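AxyAgu115A (Amphibacillus xylanus NBRC 15112, PDB 6NPS) is a family GH115 enzyme, probably an alpha-glucuronidase that removes glucuronic acid side groups from arabinoglucuronoxylan. Local coordinates at residues E433-A438 with S462-L467. The protein carries 3 engineered substitutions. Numbering follows the deposited sequence.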
ATOM      1  N   GLU A 433      19.561 -19.997 -27.412  1.00 30.05           N
ATOM      2  CA  GLU A 433      20.498 -18.885 -27.528  1.00 32.51           C
ATOM      3  C   GLU A 433      21.666 -19.042 -26.553  1.00 29.85           C
ATOM      4  O   GLU A 433      22.818 -18.770 -26.895  1.00 29.77           O
ATOM      5  CB  GLU A 433      19.769 -17.561 -27.281  1.00 33.69           C
ATOM      6  CG  GLU A 433      20.622 -16.320 -27.504  1.00 42.67           C
ATOM      7  CD  GLU A 433      21.100 -15.712 -26.182  1.00 58.72           C
ATOM      8  OE1 GLU A 433      20.471 -16.004 -25.134  1.00 63.52           O
ATOM      9  OE2 GLU A 433      22.088 -14.941 -26.191  1.00 66.11           O
ATOM     10  N   GLN A 434      21.377 -19.406 -25.320  1.00 27.57           N
ATOM     11  CA  GLN A 434      22.453 -19.522 -24.338  1.00 29.51           C
ATOM     12  C   GLN A 434      23.335 -20.738 -24.631  1.00 30.22           C
ATOM     13  O   GLN A 434      24.573 -20.648 -24.618  1.00 34.35           O
ATOM     14  CB  GLN A 434      21.855 -19.610 -22.931  1.00 30.24           C
ATOM     15  CG  GLN A 434      21.128 -18.361 -22.475  1.00 33.89           C
ATOM     16  CD  GLN A 434      22.080 -17.202 -22.285  1.00 38.59           C
ATOM     17  OE1 GLN A 434      22.978 -17.257 -21.468  1.00 39.27           O
ATOM     18  NE2 GLN A 434      21.890 -16.143 -23.063  1.00 42.52           N
ATOM     19  N   MET A 435      22.721 -21.910 -24.837  1.00 31.84           N
ATOM     20  CA  MET A 435      23.549 -23.109 -24.996  1.00 32.97           C
ATOM     21  C   MET A 435      24.274 -23.137 -26.330  1.00 33.30           C
ATOM     22  O   MET A 435      25.386 -23.662 -26.391  1.00 33.80           O
ATOM     23  CB  MET A 435      22.714 -24.385 -24.821  1.00 31.86           C
ATOM     24  CG  MET A 435      22.268 -24.664 -23.350  1.00 33.10           C
ATOM     25  SD  MET A 435      23.528 -24.436 -22.079  1.00 35.11           S
ATOM     26  CE  MET A 435      24.708 -25.788 -22.492  1.00 26.79           C
ATOM     27  N   THR A 436      23.721 -22.534 -27.413  1.00 28.45           N
ATOM     28  CA  THR A 436      24.548 -22.460 -28.613  1.00 28.89           C
ATOM     29  C   THR A 436      25.697 -21.484 -28.446  1.00 31.04           C
ATOM     30  O   THR A 436      26.764 -21.693 -29.029  1.00 30.72           O
ATOM     31  CB  THR A 436      23.744 -22.079 -29.867  1.00 31.02           C
ATOM     32  OG1 THR A 436      23.103 -20.798 -29.679  1.00 35.03           O
ATOM     33  CG2 THR A 436      22.701 -23.154 -30.152  1.00 30.17           C
ATOM     34  N   MET A 437      25.502 -20.407 -27.683  1.00 30.16           N
ATOM     35  CA  MET A 437      26.626 -19.519 -27.420  1.00 33.56           C
ATOM     36  C   MET A 437      27.741 -20.239 -26.652  1.00 32.68           C
ATOM     37  O   MET A 437      28.935 -20.031 -26.924  1.00 33.40           O
ATOM     38  CB  MET A 437      26.147 -18.310 -26.642  1.00 36.78           C
ATOM     39  CG  MET A 437      27.183 -17.243 -26.563  1.00 47.22           C
ATOM     40  SD  MET A 437      26.475 -15.796 -25.793  1.00 53.74           S
ATOM     41  CE  MET A 437      27.844 -14.662 -25.852  1.00 55.90           C
ATOM     42  N   ALA A 438      27.377 -21.074 -25.682  1.00 32.53           N
ATOM     43  CA  ALA A 438      28.390 -21.830 -24.937  1.00 31.13           C
ATOM     44  C   ALA A 438      29.173 -22.751 -25.865  1.00 33.31           C
ATOM     45  O   ALA A 438      30.410 -22.827 -25.795  1.00 31.26           O
ATOM     46  CB  ALA A 438      27.713 -22.631 -23.838  1.00 31.98           C
ATOM     47  N   SER A 462      14.285 -32.716 -23.255  1.00 32.44           N
ATOM     48  CA  SER A 462      14.437 -33.365 -24.554  1.00 33.20           C
ATOM     49  C   SER A 462      15.245 -32.466 -25.495  1.00 28.52           C
ATOM     50  O   SER A 462      16.156 -32.929 -26.193  1.00 30.40           O
ATOM     51  CB  SER A 462      13.047 -33.685 -25.141  1.00 34.91           C
ATOM     52  OG  SER A 462      12.312 -34.664 -24.403  1.00 35.91           O
ATOM     53  N   PHE A 463      14.923 -31.164 -25.503  1.00 28.43           N
ATOM     54  CA  PHE A 463      15.606 -30.219 -26.374  1.00 28.07           C
ATOM     55  C   PHE A 463      17.087 -30.104 -26.018  1.00 25.31           C
ATOM     56  O   PHE A 463      17.956 -30.108 -26.896  1.00 31.40           O
ATOM     57  CB  PHE A 463      14.916 -28.840 -26.286  1.00 29.80           C
ATOM     58  CG  PHE A 463      15.613 -27.807 -27.141  1.00 29.36           C
ATOM     59  CD1 PHE A 463      15.605 -27.944 -28.509  1.00 33.35           C
ATOM     60  CD2 PHE A 463      16.344 -26.769 -26.565  1.00 31.58           C
ATOM     61  CE1 PHE A 463      16.302 -27.061 -29.328  1.00 35.81           C
ATOM     62  CE2 PHE A 463      17.033 -25.852 -27.381  1.00 30.19           C
ATOM     63  CZ  PHE A 463      17.006 -26.012 -28.763  1.00 34.57           C
ATOM     64  N   PHE A 464      17.377 -29.932 -24.723  1.00 27.49           N
ATOM     65  CA  PHE A 464      18.739 -29.761 -24.233  1.00 27.48           C
ATOM     66  C   PHE A 464      19.610 -30.949 -24.636  1.00 30.04           C
ATOM     67  O   PHE A 464      20.710 -30.776 -25.188  1.00 29.17           O
ATOM     68  CB  PHE A 464      18.690 -29.607 -22.708  1.00 25.19           C
ATOM     69  CG  PHE A 464      20.037 -29.316 -22.051  1.00 27.51           C
ATOM     70  CD1 PHE A 464      20.789 -30.349 -21.528  1.00 27.08           C
ATOM     71  CD2 PHE A 464      20.472 -28.010 -21.881  1.00 29.95           C
ATOM     72  CE1 PHE A 464      22.032 -30.109 -20.892  1.00 28.69           C
ATOM     73  CE2 PHE A 464      21.698 -27.731 -21.270  1.00 28.23           C
ATOM     74  CZ  PHE A 464      22.480 -28.799 -20.747  1.00 30.66           C
ATOM     75  N   LEU A 465      19.088 -32.163 -24.455  1.00 26.46           N
ATOM     76  CA  LEU A 465      19.840 -33.364 -24.807  1.00 29.70           C
ATOM     77  C   LEU A 465      19.832 -33.654 -26.318  1.00 35.62           C
ATOM     78  O   LEU A 465      20.761 -34.313 -26.821  1.00 33.06           O
ATOM     79  CB  LEU A 465      19.283 -34.557 -24.011  1.00 27.64           C
ATOM     80  CG  LEU A 465      19.558 -34.438 -22.490  1.00 32.75           C
ATOM     81  CD1 LEU A 465      18.980 -35.599 -21.720  1.00 30.30           C
ATOM     82  CD2 LEU A 465      21.062 -34.345 -22.199  1.00 33.60           C
ATOM     83  N   ASP A 466      18.827 -33.173 -27.063  1.00 33.28           N
ATOM     84  CA  ASP A 466      18.875 -33.339 -28.518  1.00 29.72           C
ATOM     85  C   ASP A 466      19.885 -32.385 -29.112  1.00 26.48           C
ATOM     86  O   ASP A 466      20.594 -32.727 -30.060  1.00 32.97           O
ATOM     87  CB  ASP A 466      17.493 -33.075 -29.144  1.00 31.24           C
ATOM     88  CG  ASP A 466      16.698 -34.351 -29.384  1.00 41.06           C
ATOM     89  OD1 ASP A 466      17.318 -35.352 -29.801  1.00 44.95           O
ATOM     90  OD2 ASP A 466      15.451 -34.353 -29.152  1.00 37.60           O
ATOM     91  N   LEU A 467      19.946 -31.174 -28.558  1.00 29.29           N
ATOM     92  CA  LEU A 467      20.961 -30.190 -28.921  1.00 31.59           C
ATOM     93  C   LEU A 467      22.367 -30.691 -28.606  1.00 31.53           C
ATOM     94  O   LEU A 467      23.278 -30.567 -29.439  1.00 32.38           O
ATOM     95  CB  LEU A 467      20.657 -28.881 -28.168  1.00 32.48           C
ATOM     96  CG  LEU A 467      21.551 -27.686 -28.501  1.00 34.55           C
ATOM     97  CD1 LEU A 467      21.462 -27.398 -30.002  1.00 37.16           C
ATOM     98  CD2 LEU A 467      21.129 -26.475 -27.654  1.00 32.73           C
TER
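Met435 meets Leu467 and Phe464 with different parts of its side chain. CB of Met435 lies 3.9 Å from CD2 of Leu467. CG of Met435 comes to 3.7 Å from CE2 of Phe464 and approaches that ring obliquely. SD of Met435 sits at the ring's edge, 5.2 Å from the centroid of the Phe464 ring and 75° off the ring normal, a Met-aromatic contact. CE of Met435 ends 3.8 Å from CE2 of Phe464, with CZ of the same ring slightly farther off. The methionine chain is bent at chi2 and again at chi3 (-67°), and these bends keep SD and CE beside the ring.

The two segments belong to helices 428-440 and 458-469 of the GH115 family domain, which has a TIM-barrel-like core with eight parallel strands. Strand 446-450 lies between them in the chain, in the alternation of strand and helix of a (beta/alpha) barrel, and both helices pack beside that strand. The helices run nearly parallel, with a crossing angle of -21° and local axes 11.4 Å apart. Across this wide spacing the side chains supply all the contact; no hydrogen bond joins the segments. The first torsion of Phe464 sets CG opposite the backbone N, and the ring reaches across to Met435.

Barrel strands line the same apolar layer: Met407 and Tyr409 touch Met435, and Trp447 touches Met435, Phe464 and Leu467. With an alanine here in place of Met435, the edge of Phe464 would probably lose its sulfur and methyl neighbours and a gap would open beside the ring, although CB could still reach Leu467. At the margin, CG2 of Thr436 stands 4.4 Å from CD1 of Leu467. The hydroxyl of Thr436 bonds instead to the carbonyl of Trp432, one turn back in its own helix.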